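Local coordinates for probable transcriptional regulator, LysR family protein (Rhodococcus sp., PDB 2QL3) that probably binds DNA and regulates transcription as a LysR-type factor, this chain being its C-terminal substrate-binding domain, at residues A[6-11]-A[54-59]; A[49-54]-A[66-71]; A[15-20]-A[38-43]; A[186-191]-A[200-205]. All coordinates share one frame; numbering follows the deposited sequence.

Contact 1 (A[6-11]-A[54-59]); sequences PIAVGC and ELDVAI
Asp56 meets the edge of strand 6-11 with its carboxylate: its OD2 takes the N-H of Ala8 at 2.7 Å, a nearly straight bond (176° at the hydrogen) that arrives on the anti side of the oxygen, 20° out of the carboxylate plane. In return Ala8 O accepts two backbone N-H groups, Asp56 N at 2.8 Å and Val57 N at 3.2 Å, so both polar backbone atoms of Ala8 are held by the Asp56-Val57 corner. The carboxylate gets there because CG of Asp56 stands beside its own backbone N (chi1 -70°); Ile7 CG1 packs on Asp56 CB at 3.8 Å. A water donates to both Asp56 OD1 and Pro6 O, bridging them. The bond from Val57 N already begins the regular parallel pairing, which continues with Gly10 N bonded to Val57 O at 2.9 Å and Ile59 N to Gly10 O at 2.8 Å. Leu55 lies over Gly10, its CD2 3.7 Å from Gly10 N, where a beta carbon would collide with its other methyl. On the opposite face Val9 CG2 touches Val57 CG2 at 3.9 Å, and Phe201 of helix 196-205 covers both valines. Strand 34-40 pairs with the far edge of 6-11, giving the 2-1-3 strand order of a Rossmann-like periplasmic-binding-protein lobe. Without the carboxylate, as with an alanine here, the Ala8 N-H would probably lose its acceptor and the water one of its two. The carboxylate thus does the work of a backbone carbonyl, bonding to strand 6-11 one residue ahead of the start of strand 57-59.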
loop_
_atom_site.group_PDB
_atom_site.type_symbol
_atom_site.label_atom_id
_atom_site.label_comp_id
_atom_site.label_asym_id
_atom_site.label_seq_id
_atom_site.Cartn_x
_atom_site.Cartn_y
_atom_site.Cartn_z
ATOM N N PRO A 6 10.168 -24.549 8.738
ATOM C CA PRO A 6 9.651 -23.140 8.733
ATOM C C PRO A 6 10.767 -22.143 8.649
ATOM O O PRO A 6 11.800 -22.354 9.270
ATOM C CB PRO A 6 8.974 -23.023 10.095
ATOM C CG PRO A 6 9.759 -24.011 10.985
ATOM C CD PRO A 6 10.128 -25.141 10.081
ATOM N N ILE A 7 10.557 -21.032 7.921
ATOM C CA ILE A 7 11.446 -19.848 8.017
ATOM C C ILE A 7 10.555 -18.638 8.163
ATOM O O ILE A 7 9.551 -18.544 7.479
ATOM C CB ILE A 7 12.459 -19.671 6.805
ATOM C CG1 ILE A 7 13.277 -18.401 6.971
ATOM C CG2 ILE A 7 11.747 -19.672 5.405
ATOM C CD1 ILE A 7 14.148 -18.021 5.761
ATOM N N ALA A 8 10.900 -17.747 9.067
ATOM C CA ALA A 8 10.205 -16.438 9.199
ATOM C C ALA A 8 10.979 -15.313 8.494
ATOM O O ALA A 8 12.126 -15.014 8.825
ATOM C CB ALA A 8 9.881 -16.077 10.659
ATOM N N VAL A 9 10.331 -14.773 7.475
ATOM C CA VAL A 9 10.872 -13.691 6.635
ATOM C C VAL A 9 10.102 -12.380 6.851
ATOM O O VAL A 9 8.865 -12.288 6.669
ATOM C CB VAL A 9 10.821 -14.042 5.131
ATOM C CG1 VAL A 9 11.490 -12.899 4.289
ATOM C CG2 VAL A 9 11.479 -15.411 4.835
ATOM N N GLY A 10 10.813 -11.360 7.278
ATOM C CA GLY A 10 10.138 -10.077 7.447
ATOM C C GLY A 10 10.551 -9.134 6.350
ATOM O O GLY A 10 11.584 -9.371 5.655
ATOM N N CYS A 11 9.783 -8.061 6.177
ATOM C CA CYS A 11 10.202 -6.969 5.292
ATOM C C CYS A 11 9.462 -5.675 5.586
ATOM O O CYS A 11 8.445 -5.714 6.290
ATOM C CB CYS A 11 10.056 -7.371 3.827
ATOM S SG CYS A 11 8.414 -7.334 3.205
ATOM N N GLU A 54 11.887 -13.707 16.325
ATOM C CA GLU A 54 10.581 -13.948 15.766
ATOM C C GLU A 54 10.694 -14.010 14.259
ATOM O O GLU A 54 9.818 -14.578 13.608
ATOM C CB GLU A 54 9.601 -12.811 16.141
ATOM C CG GLU A 54 9.165 -12.792 17.596
ATOM C CD GLU A 54 8.164 -11.639 17.848
ATOM O OE1 GLU A 54 8.563 -10.617 18.474
ATOM O OE2 GLU A 54 6.993 -11.752 17.398
ATOM N N LEU A 55 11.724 -13.364 13.717
ATOM C CA LEU A 55 12.071 -13.430 12.310
ATOM C C LEU A 55 13.432 -14.086 12.192
ATOM O O LEU A 55 14.265 -13.898 13.068
ATOM C CB LEU A 55 12.132 -12.034 11.678
ATOM C CG LEU A 55 10.875 -11.180 11.665
ATOM C CD1 LEU A 55 11.280 -9.787 11.162
ATOM C CD2 LEU A 55 9.823 -11.826 10.782
ATOM N N ASP A 56 13.632 -14.856 11.125
ATOM C CA ASP A 56 14.943 -15.451 10.824
ATOM C C ASP A 56 15.773 -14.430 10.039
ATOM O O ASP A 56 16.951 -14.218 10.319
ATOM C CB ASP A 56 14.841 -16.733 9.975
ATOM C CG ASP A 56 14.230 -17.956 10.740
ATOM O OD1 ASP A 56 15.023 -18.695 11.350
ATOM O OD2 ASP A 56 12.985 -18.189 10.748
ATOM N N VAL A 57 15.127 -13.822 9.040
ATOM C CA VAL A 57 15.760 -12.897 8.107
ATOM C C VAL A 57 14.785 -11.754 7.823
ATOM O O VAL A 57 13.592 -11.840 8.127
ATOM C CB VAL A 57 16.205 -13.577 6.762
ATOM C CG1 VAL A 57 17.227 -14.697 7.010
ATOM C CG2 VAL A 57 15.021 -14.136 5.997
ATOM N N ALA A 58 15.340 -10.660 7.313
ATOM C CA ALA A 58 14.575 -9.469 6.924
ATOM C C ALA A 58 15.078 -9.013 5.541
ATOM O O ALA A 58 16.309 -9.088 5.234
ATOM C CB ALA A 58 14.803 -8.364 7.976
ATOM N N ILE A 59 14.147 -8.572 4.704
ATOM C CA ILE A 59 14.464 -7.912 3.468
ATOM C C ILE A 59 14.210 -6.436 3.713
ATOM O O ILE A 59 13.083 -6.028 3.985
ATOM C CB ILE A 59 13.576 -8.371 2.311
ATOM C CG1 ILE A 59 13.632 -9.917 2.157
ATOM C CG2 ILE A 59 13.941 -7.635 1.020
ATOM C CD1 ILE A 59 14.991 -10.485 1.928
HETATM O O HOH W 1 14.128 -21.276 10.755
#

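Contact 2 (A[49-54]-A[66-71]); sequences QLEGGE and SPEWQT
Leu50 swings its CG away from its backbone N (chi1 -158°), which sends CD2 off the last turn of helix 43-51 toward the indole of Trp69. Glu51 folds at its second torsion (chi2 -78°) and brings its carboxylate round to the edge of the same ring. The methyl CD2 of Leu50 sits over the six-membered ring of Trp69, 3.4 Å from its centroid and 14° off the normal, a close CH-pi contact; Leu50 CB adds a longer touch on Trp69 CZ2 at 4.0 Å. On the opposite face lies Ser66 OG, displaced toward the rim, so an atom lies against each face, centred only on the Leu50 side. Glu51 OE2 comes near the indole plane, 3.6 Å from Trp69 NE1, with carboxylate and ring only modestly inclined to each other. Across from it stands Glu68, whose OE1 is 3.5 Å from Glu51 OE2, two like charges whose chains cross at about a right angle; His189 of the neighbouring strand packs against both Trp69 and Glu68. The helix ends in a Schellman motif, with Gly53 at positive phi and Glu54 N bonded to Gln49 O at 3.0 Å. A type I turn from Ser66 to Trp69, with Trp69 N on Ser66 O at 3.3 Å, opens strand 69-84. The contact thus ties a helix end to the start of a strand in one lobe of the domain. Its inner part is apolar, while at the rim the two carboxylates would probably repel each other if both are charged, which solvent, or a charge on nearby His189, could ease.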
loop_
_atom_site.group_PDB
_atom_site.type_symbol
_atom_site.label_atom_id
_atom_site.label_comp_id
_atom_site.label_asym_id
_atom_site.label_seq_id
_atom_site.Cartn_x
_atom_site.Cartn_y
_atom_site.Cartn_z
ATOM N N GLN A 49 11.329 -7.582 16.251
ATOM C CA GLN A 49 11.046 -8.981 15.946
ATOM C C GLN A 49 12.320 -9.754 15.611
ATOM O O GLN A 49 12.572 -10.840 16.198
ATOM C CB GLN A 49 9.941 -9.078 14.856
ATOM C CG GLN A 49 8.606 -8.619 15.420
ATOM C CD GLN A 49 7.550 -8.184 14.369
ATOM O OE1 GLN A 49 6.689 -7.334 14.656
ATOM N NE2 GLN A 49 7.590 -8.784 13.198
ATOM N N LEU A 50 13.154 -9.202 14.734
ATOM C CA LEU A 50 14.459 -9.821 14.423
ATOM C C LEU A 50 15.365 -10.017 15.658
ATOM O O LEU A 50 15.965 -11.080 15.839
ATOM C CB LEU A 50 15.215 -9.061 13.327
ATOM C CG LEU A 50 16.318 -9.828 12.532
ATOM C CD1 LEU A 50 15.779 -10.931 11.647
ATOM C CD2 LEU A 50 17.095 -8.887 11.613
ATOM N N GLU A 51 15.478 -9.007 16.515
ATOM C CA GLU A 51 16.274 -9.160 17.753
ATOM C C GLU A 51 15.750 -10.293 18.623
ATOM O O GLU A 51 16.547 -10.999 19.257
ATOM C CB GLU A 51 16.342 -7.879 18.612
ATOM C CG GLU A 51 17.179 -6.742 18.045
ATOM C CD GLU A 51 18.676 -6.922 18.211
ATOM O OE1 GLU A 51 19.143 -7.582 19.195
ATOM O OE2 GLU A 51 19.403 -6.373 17.321
ATOM N N GLY A 52 14.432 -10.433 18.715
ATOM C CA GLY A 52 13.877 -11.469 19.604
ATOM C C GLY A 52 13.691 -12.874 19.020
ATOM O O GLY A 52 13.097 -13.754 19.676
ATOM N N GLY A 53 14.148 -13.070 17.777
ATOM C CA GLY A 53 14.083 -14.344 17.106
ATOM C C GLY A 53 12.754 -14.694 16.475
ATOM O O GLY A 53 12.505 -15.841 16.160
ATOM N N GLU A 54 11.887 -13.707 16.325
ATOM C CA GLU A 54 10.581 -13.948 15.766
ATOM C C GLU A 54 10.694 -14.010 14.259
ATOM O O GLU A 54 9.818 -14.578 13.608
ATOM C CB GLU A 54 9.601 -12.811 16.141
ATOM C CG GLU A 54 9.165 -12.792 17.596
ATOM C CD GLU A 54 8.164 -11.639 17.848
ATOM O OE1 GLU A 54 8.563 -10.617 18.474
ATOM O OE2 GLU A 54 6.993 -11.752 17.398
ATOM N N SER A 66 21.020 -1.610 12.471
ATOM C CA SER A 66 22.080 -1.886 13.446
ATOM C C SER A 66 23.301 -2.475 12.780
ATOM O O SER A 66 23.198 -3.290 11.858
ATOM C CB SER A 66 21.700 -2.870 14.553
ATOM O OG SER A 66 20.424 -3.392 14.300
ATOM N N PRO A 67 24.473 -2.075 13.284
ATOM C CA PRO A 67 25.704 -2.822 13.028
ATOM C C PRO A 67 25.654 -4.281 13.476
ATOM O O PRO A 67 26.542 -5.024 13.080
ATOM C CB PRO A 67 26.763 -2.057 13.854
ATOM C CG PRO A 67 26.241 -0.700 13.967
ATOM C CD PRO A 67 24.730 -0.857 14.088
ATOM N N GLU A 68 24.663 -4.693 14.282
ATOM C CA GLU A 68 24.580 -6.098 14.761
ATOM C C GLU A 68 24.098 -7.061 13.635
ATOM O O GLU A 68 24.129 -8.284 13.804
ATOM C CB GLU A 68 23.654 -6.228 16.003
ATOM C CG GLU A 68 24.242 -5.775 17.423
ATOM C CD GLU A 68 23.544 -6.465 18.652
ATOM O OE1 GLU A 68 22.421 -6.051 19.100
ATOM O OE2 GLU A 68 24.146 -7.418 19.223
ATOM N N TRP A 69 23.627 -6.484 12.515
ATOM C CA TRP A 69 23.036 -7.216 11.400
ATOM C C TRP A 69 24.031 -7.452 10.286
ATOM O O TRP A 69 24.686 -6.549 9.815
ATOM C CB TRP A 69 21.832 -6.438 10.846
ATOM C CG TRP A 69 20.625 -6.381 11.830
ATOM C CD1 TRP A 69 20.619 -6.694 13.182
ATOM C CD2 TRP A 69 19.309 -5.911 11.526
ATOM N NE1 TRP A 69 19.375 -6.462 13.721
ATOM C CE2 TRP A 69 18.540 -6.002 12.726
ATOM C CE3 TRP A 69 18.696 -5.443 10.360
ATOM C CZ2 TRP A 69 17.190 -5.649 12.773
ATOM C CZ3 TRP A 69 17.341 -5.114 10.395
ATOM C CH2 TRP A 69 16.607 -5.194 11.605
ATOM N N GLN A 70 24.162 -8.692 9.906
ATOM C CA GLN A 70 24.875 -9.090 8.708
ATOM C C GLN A 70 23.901 -8.792 7.571
ATOM O O GLN A 70 22.687 -8.950 7.742
ATOM C CB GLN A 70 25.141 -10.583 8.793
ATOM C CG GLN A 70 26.142 -10.976 9.864
ATOM C CD GLN A 70 27.569 -10.836 9.359
ATOM O OE1 GLN A 70 28.104 -11.750 8.718
ATOM N NE2 GLN A 70 28.193 -9.698 9.636
ATOM N N THR A 71 24.412 -8.337 6.441
ATOM C CA THR A 71 23.565 -7.992 5.294
ATOM C C THR A 71 24.249 -8.486 4.005
ATOM O O THR A 71 25.456 -8.640 3.983
ATOM C CB THR A 71 23.316 -6.463 5.142
ATOM O OG1 THR A 71 24.559 -5.807 4.900
ATOM C CG2 THR A 71 22.603 -5.826 6.382
#

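Contact 3 (A[15-20]-A[38-43]); sequences LGPTIL and FREDTQ
Leu20 and Phe38 meet inside a beta-alpha-beta crossover: segment 15-20 leads from strand 5-11 into helix 20-30, and segment 38-43 ends the parallel strand 34-40 that follows it. The apolar part rests on the Phe38 ring, which its first torsion (chi1 172°) carries toward the loop, where Leu20 and Gly16 meet it. Leu20 comes at it obliquely, CG 3.7 Å and CD1 3.8 Å from Phe38 CE2, while Gly16 CA lies at the ring edge, 4.4 Å from Phe38 CZ. Cys11 of strand 5-11 also touches both Leu20 and Phe38.

The polar part belongs to Glu40, an extended side chain whose carboxylate is held by the second subunit, OE1 hydrogen-bonded to Thr135 OG1 and OE2 to Thr140 OG1 of that chain. Phe38 likewise meets the ring of Phe144 of the second subunit, so the end of this crossover forms part of the dimer interface, consistent with the paired domains of LysR regulators. Ile19 N, bonded to Leu15 O at 3.1 Å, holds the turn that leads into helix 20-30. Gly16 leaves space for the carboxylate: Glu40 OE2 lies 3.3 Å from Gly16 CA, and a beta carbon there would run into that oxygen.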
loop_
_atom_site.group_PDB
_atom_site.type_symbol
_atom_site.label_atom_id
_atom_site.label_comp_id
_atom_site.label_asym_id
_atom_site.label_seq_id
_atom_site.Cartn_x
_atom_site.Cartn_y
_atom_site.Cartn_z
ATOM N N LEU A 15 8.447 -2.966 0.307
ATOM C CA LEU A 15 9.219 -4.030 -0.303
ATOM C C LEU A 15 8.325 -5.258 -0.541
ATOM O O LEU A 15 8.673 -6.129 -1.348
ATOM C CB LEU A 15 10.361 -4.395 0.647
ATOM C CG LEU A 15 11.769 -3.840 0.377
ATOM C CD1 LEU A 15 11.845 -2.711 -0.520
ATOM C CD2 LEU A 15 12.593 -3.612 1.649
ATOM N N GLY A 16 7.211 -5.347 0.197
ATOM C CA GLY A 16 6.281 -6.457 0.050
ATOM C C GLY A 16 5.784 -6.765 -1.354
ATOM O O GLY A 16 5.794 -7.914 -1.741
ATOM N N PRO A 17 5.296 -5.752 -2.133
ATOM C CA PRO A 17 4.815 -6.046 -3.540
ATOM C C PRO A 17 5.859 -5.984 -4.668
ATOM O O PRO A 17 5.593 -6.387 -5.781
ATOM C CB PRO A 17 3.762 -4.969 -3.792
ATOM C CG PRO A 17 3.996 -3.901 -2.747
ATOM C CD PRO A 17 5.028 -4.351 -1.741
ATOM N N THR A 18 7.060 -5.504 -4.360
ATOM C CA THR A 18 8.024 -5.210 -5.411
ATOM C C THR A 18 9.086 -6.298 -5.458
ATOM O O THR A 18 9.393 -6.821 -6.545
ATOM C CB THR A 18 8.682 -3.841 -5.216
ATOM O OG1 THR A 18 9.197 -3.771 -3.890
ATOM C CG2 THR A 18 7.652 -2.746 -5.310
ATOM N N ILE A 19 9.643 -6.637 -4.292
ATOM C CA ILE A 19 10.738 -7.590 -4.226
ATOM C C ILE A 19 10.355 -9.020 -3.743
ATOM O O ILE A 19 10.793 -10.040 -4.304
ATOM C CB ILE A 19 11.902 -6.925 -3.422
ATOM C CG1 ILE A 19 12.712 -6.105 -4.448
ATOM C CG2 ILE A 19 12.782 -7.931 -2.816
ATOM C CD1 ILE A 19 13.504 -4.938 -3.891
ATOM N N LEU A 20 9.484 -9.056 -2.754
ATOM C CA LEU A 20 9.108 -10.246 -2.060
ATOM C C LEU A 20 8.317 -11.288 -2.859
ATOM O O LEU A 20 8.575 -12.453 -2.690
ATOM C CB LEU A 20 8.379 -9.915 -0.792
ATOM C CG LEU A 20 9.216 -9.789 0.484
ATOM C CD1 LEU A 20 9.786 -11.141 0.960
ATOM C CD2 LEU A 20 10.275 -8.740 0.300
ATOM N N PHE A 38 5.579 -15.141 6.502
ATOM C CA PHE A 38 5.850 -13.828 5.963
ATOM C C PHE A 38 5.203 -12.767 6.841
ATOM O O PHE A 38 4.008 -12.859 7.132
ATOM C CB PHE A 38 5.310 -13.747 4.537
ATOM C CG PHE A 38 5.362 -12.384 3.955
ATOM C CD1 PHE A 38 4.181 -11.611 3.825
ATOM C CD2 PHE A 38 6.577 -11.829 3.565
ATOM C CE1 PHE A 38 4.235 -10.316 3.262
ATOM C CE2 PHE A 38 6.624 -10.526 3.000
ATOM C CZ PHE A 38 5.452 -9.775 2.863
ATOM N N ARG A 39 5.981 -11.765 7.243
ATOM C CA ARG A 39 5.461 -10.616 8.012
ATOM C C ARG A 39 6.011 -9.330 7.440
ATOM O O ARG A 39 7.189 -9.177 7.328
ATOM C CB ARG A 39 5.852 -10.641 9.508
ATOM C CG ARG A 39 5.970 -11.994 10.142
ATOM C CD ARG A 39 5.220 -12.104 11.470
ATOM N NE ARG A 39 5.223 -13.503 11.890
ATOM C CZ ARG A 39 4.358 -14.437 11.468
ATOM N NH1 ARG A 39 3.360 -14.125 10.619
ATOM N NH2 ARG A 39 4.497 -15.697 11.894
ATOM N N GLU A 40 5.144 -8.401 7.097
ATOM C CA GLU A 40 5.535 -7.041 6.780
ATOM C C GLU A 40 5.472 -6.239 8.055
ATOM O O GLU A 40 4.507 -6.348 8.795
ATOM C CB GLU A 40 4.527 -6.415 5.811
ATOM C CG GLU A 40 4.841 -6.670 4.394
ATOM C CD GLU A 40 3.706 -6.315 3.446
ATOM O OE1 GLU A 40 2.526 -6.542 3.821
ATOM O OE2 GLU A 40 3.993 -5.819 2.339
ATOM N N ASP A 41 6.484 -5.438 8.332
ATOM C CA ASP A 41 6.364 -4.555 9.520
ATOM C C ASP A 41 7.124 -3.302 9.381
ATOM O O ASP A 41 7.980 -3.219 8.511
ATOM C CB ASP A 41 6.692 -5.237 10.850
ATOM C CG ASP A 41 5.596 -5.003 11.860
ATOM O OD1 ASP A 41 5.093 -3.827 11.985
ATOM O OD2 ASP A 41 5.241 -5.984 12.529
ATOM N N THR A 42 6.753 -2.309 10.200
ATOM C CA THR A 42 7.345 -0.991 10.158
ATOM C C THR A 42 8.753 -1.089 10.734
ATOM O O THR A 42 9.169 -2.142 11.224
ATOM C CB THR A 42 6.549 -0.039 11.065
ATOM O OG1 THR A 42 6.574 -0.563 12.383
ATOM C CG2 THR A 42 5.099 0.076 10.612
ATOM N N GLN A 43 9.470 0.014 10.720
ATOM C CA GLN A 43 10.896 -0.051 10.962
ATOM C C GLN A 43 11.317 -0.621 12.329
ATOM O O GLN A 43 12.045 -1.593 12.373
ATOM C CB GLN A 43 11.488 1.318 10.728
ATOM C CG GLN A 43 12.904 1.474 11.187
ATOM C CD GLN A 43 13.401 2.896 11.004
ATOM O OE1 GLN A 43 14.321 3.115 10.229
ATOM N NE2 GLN A 43 12.815 3.867 11.747
#

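Contact 4 (A[186-191]-A[200-205]); sequences VAWHQE and AFIRFV
Strand 186-189 and helix 200-205 run in roughly opposite directions, 155° apart, with their axes 9.8 Å from each other at closest approach; Val186 and Ile202 are the pair with nearest CA atoms. The CB atoms of Val186 and Trp188 point toward the helix, that of Ala187 away from it. Ile202 carries most of the meeting. Its CD1 lies over the six-membered ring of Trp188, 3.9 Å from the centroid and 22° off the normal, in a CH-pi contact. A second branch takes the outer rim of the same face, Ile202 CG2 standing 3.8 Å from Trp188 CZ3. The indole is turned this way because Trp188 CG sits between the backbone N and the carbonyl carbon (chi1 63°). These are the last strand and last helix of the domain; helix 196-205 packs on the sheet of an alpha/beta lobe of the periplasmic-binding-protein type, where 182-189 is flanked by strands 57-61 and 69-84. Leu194, in the loop joining the two elements, touches both Trp188 and Ile202. Ile202 CD1 and CG2 would probably lose the surface they rest on, and a gap open beside the helix, if a serine stood in for Trp188. Val186 fills the other end: its CG2 comes to the edge of the Phe201 ring, 4.4 Å from CE2, and packs on Ile202 CG1 at 4.3 Å. Its remaining methyl, Val186 CG1, meets Val205 CG2, also at 4.3 Å.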
loop_
_atom_site.group_PDB
_atom_site.type_symbol
_atom_site.label_atom_id
_atom_site.label_comp_id
_atom_site.label_asym_id
_atom_site.label_seq_id
_atom_site.Cartn_x
_atom_site.Cartn_y
_atom_site.Cartn_z
ATOM N N VAL A 186 19.233 -8.531 2.009
ATOM C CA VAL A 186 18.810 -9.585 2.979
ATOM C C VAL A 186 19.634 -9.452 4.278
ATOM O O VAL A 186 20.857 -9.288 4.234
ATOM C CB VAL A 186 18.848 -11.029 2.397
ATOM C CG1 VAL A 186 20.311 -11.504 2.030
ATOM C CG2 VAL A 186 18.163 -12.041 3.374
ATOM N N ALA A 187 18.974 -9.437 5.427
ATOM C CA ALA A 187 19.686 -9.209 6.688
ATOM C C ALA A 187 19.358 -10.238 7.748
ATOM O O ALA A 187 18.298 -10.857 7.731
ATOM C CB ALA A 187 19.393 -7.747 7.209
ATOM N N TRP A 188 20.297 -10.474 8.643
ATOM C CA TRP A 188 20.063 -11.337 9.791
ATOM C C TRP A 188 20.994 -10.887 10.892
ATOM O O TRP A 188 21.944 -10.194 10.641
ATOM C CB TRP A 188 20.294 -12.811 9.467
ATOM C CG TRP A 188 21.709 -13.158 9.076
ATOM C CD1 TRP A 188 22.682 -13.655 9.880
ATOM C CD2 TRP A 188 22.301 -12.983 7.780
ATOM N NE1 TRP A 188 23.866 -13.830 9.163
ATOM C CE2 TRP A 188 23.658 -13.428 7.872
ATOM C CE3 TRP A 188 21.817 -12.507 6.547
ATOM C CZ2 TRP A 188 24.520 -13.442 6.773
ATOM C CZ3 TRP A 188 22.672 -12.500 5.449
ATOM C CH2 TRP A 188 24.024 -12.957 5.574
ATOM N N HIS A 189 20.731 -11.298 12.112
ATOM C CA HIS A 189 21.508 -10.810 13.252
ATOM C C HIS A 189 22.834 -11.599 13.408
ATOM O O HIS A 189 22.824 -12.821 13.397
ATOM C CB HIS A 189 20.584 -10.958 14.463
ATOM C CG HIS A 189 20.989 -10.172 15.665
ATOM N ND1 HIS A 189 22.076 -10.507 16.443
ATOM C CD2 HIS A 189 20.400 -9.114 16.271
ATOM C CE1 HIS A 189 22.152 -9.676 17.471
ATOM N NE2 HIS A 189 21.140 -8.823 17.396
ATOM N N GLN A 190 23.971 -10.879 13.502
ATOM C CA GLN A 190 25.314 -11.405 13.830
ATOM C C GLN A 190 25.353 -12.568 14.792
ATOM O O GLN A 190 26.233 -13.417 14.701
ATOM C CB GLN A 190 26.111 -10.329 14.569
ATOM C CG GLN A 190 27.352 -9.880 13.903
ATOM C CD GLN A 190 27.693 -8.531 14.363
ATOM O OE1 GLN A 190 27.628 -8.225 15.568
ATOM N NE2 GLN A 190 27.955 -7.650 13.402
ATOM N N GLU A 191 24.466 -12.553 15.769
ATOM C CA GLU A 191 24.555 -13.489 16.884
ATOM C C GLU A 191 23.565 -14.611 16.759
ATOM O O GLU A 191 23.528 -15.479 17.616
ATOM C CB GLU A 191 24.210 -12.746 18.164
ATOM C CG GLU A 191 24.948 -11.424 18.253
ATOM C CD GLU A 191 26.080 -11.424 19.231
ATOM O OE1 GLU A 191 26.431 -12.475 19.842
ATOM O OE2 GLU A 191 26.618 -10.327 19.407
ATOM N N ALA A 200 19.716 -21.645 3.584
ATOM C CA ALA A 200 19.302 -21.961 2.206
ATOM C C ALA A 200 18.631 -20.768 1.556
ATOM O O ALA A 200 18.876 -20.493 0.363
ATOM C CB ALA A 200 18.404 -23.227 2.116
ATOM N N PHE A 201 17.830 -20.038 2.359
ATOM C CA PHE A 201 17.135 -18.834 1.866
ATOM C C PHE A 201 18.108 -17.704 1.424
ATOM O O PHE A 201 17.999 -17.171 0.306
ATOM C CB PHE A 201 16.119 -18.303 2.882
ATOM C CG PHE A 201 15.342 -17.150 2.393
ATOM C CD1 PHE A 201 14.153 -17.354 1.722
ATOM C CD2 PHE A 201 15.758 -15.829 2.630
ATOM C CE1 PHE A 201 13.378 -16.301 1.274
ATOM C CE2 PHE A 201 14.980 -14.758 2.159
ATOM C CZ PHE A 201 13.777 -15.022 1.451
ATOM N N ILE A 202 19.051 -17.387 2.305
ATOM C CA ILE A 202 20.037 -16.407 2.056
ATOM C C ILE A 202 20.869 -16.759 0.804
ATOM O O ILE A 202 21.080 -15.896 -0.042
ATOM C CB ILE A 202 20.962 -16.205 3.300
ATOM C CG1 ILE A 202 20.137 -15.662 4.485
ATOM C CG2 ILE A 202 22.211 -15.333 2.921
ATOM C CD1 ILE A 202 20.745 -15.886 5.926
ATOM N N ARG A 203 21.304 -18.007 0.674
ATOM C CA ARG A 203 22.127 -18.433 -0.466
ATOM C C ARG A 203 21.276 -18.370 -1.747
ATOM O O ARG A 203 21.773 -17.996 -2.806
ATOM C CB ARG A 203 22.759 -19.854 -0.263
ATOM C CG ARG A 203 23.754 -19.988 0.900
ATOM C CD ARG A 203 24.296 -21.425 0.967
ATOM N NE ARG A 203 25.191 -21.754 2.096
ATOM C CZ ARG A 203 25.428 -23.010 2.523
ATOM N NH1 ARG A 203 24.813 -24.039 1.941
ATOM N NH2 ARG A 203 26.272 -23.261 3.526
ATOM N N PHE A 204 19.996 -18.729 -1.633
ATOM C CA PHE A 204 19.111 -18.812 -2.775
ATOM C C PHE A 204 18.792 -17.411 -3.327
ATOM O O PHE A 204 18.836 -17.203 -4.554
ATOM C CB PHE A 204 17.853 -19.635 -2.459
ATOM C CG PHE A 204 16.864 -19.726 -3.640
ATOM C CD1 PHE A 204 16.996 -20.722 -4.596
ATOM C CD2 PHE A 204 15.848 -18.806 -3.774
ATOM C CE1 PHE A 204 16.094 -20.811 -5.708
ATOM C CE2 PHE A 204 14.951 -18.867 -4.862
ATOM C CZ PHE A 204 15.087 -19.882 -5.842
ATOM N N VAL A 205 18.552 -16.425 -2.450
ATOM C CA VAL A 205 18.208 -15.082 -2.940
ATOM C C VAL A 205 19.421 -14.230 -3.309
ATOM O O VAL A 205 19.273 -13.179 -3.943
ATOM C CB VAL A 205 17.267 -14.298 -1.969
ATOM C CG1 VAL A 205 16.001 -15.152 -1.635
ATOM C CG2 VAL A 205 18.035 -13.847 -0.694
#

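How the contacts relate
All four contacts involve one mixed sheet and its covering helices. Contact 1 sits amid the others, its centre about 9 Å from that of contact 4 and 10 Å from those of contacts 2 and 3. Strand pairing links them: Cys11 O lies 2.8 Å from Asp41 N toward contact 3, and Ala58 O lies 2.7 Å from Ala187 N toward contact 4. Gln70 N and Trp188 O, 2.8 Å apart, join contacts 2 and 4, while Leu50 of contact 2 packs on Leu55 of contact 1. Contact 3, about 16 Å from contacts 2 and 4 between centres, faces the second subunit. A phosphate, probably from crystallisation, lies about 4 Å from the Ile202 side chain.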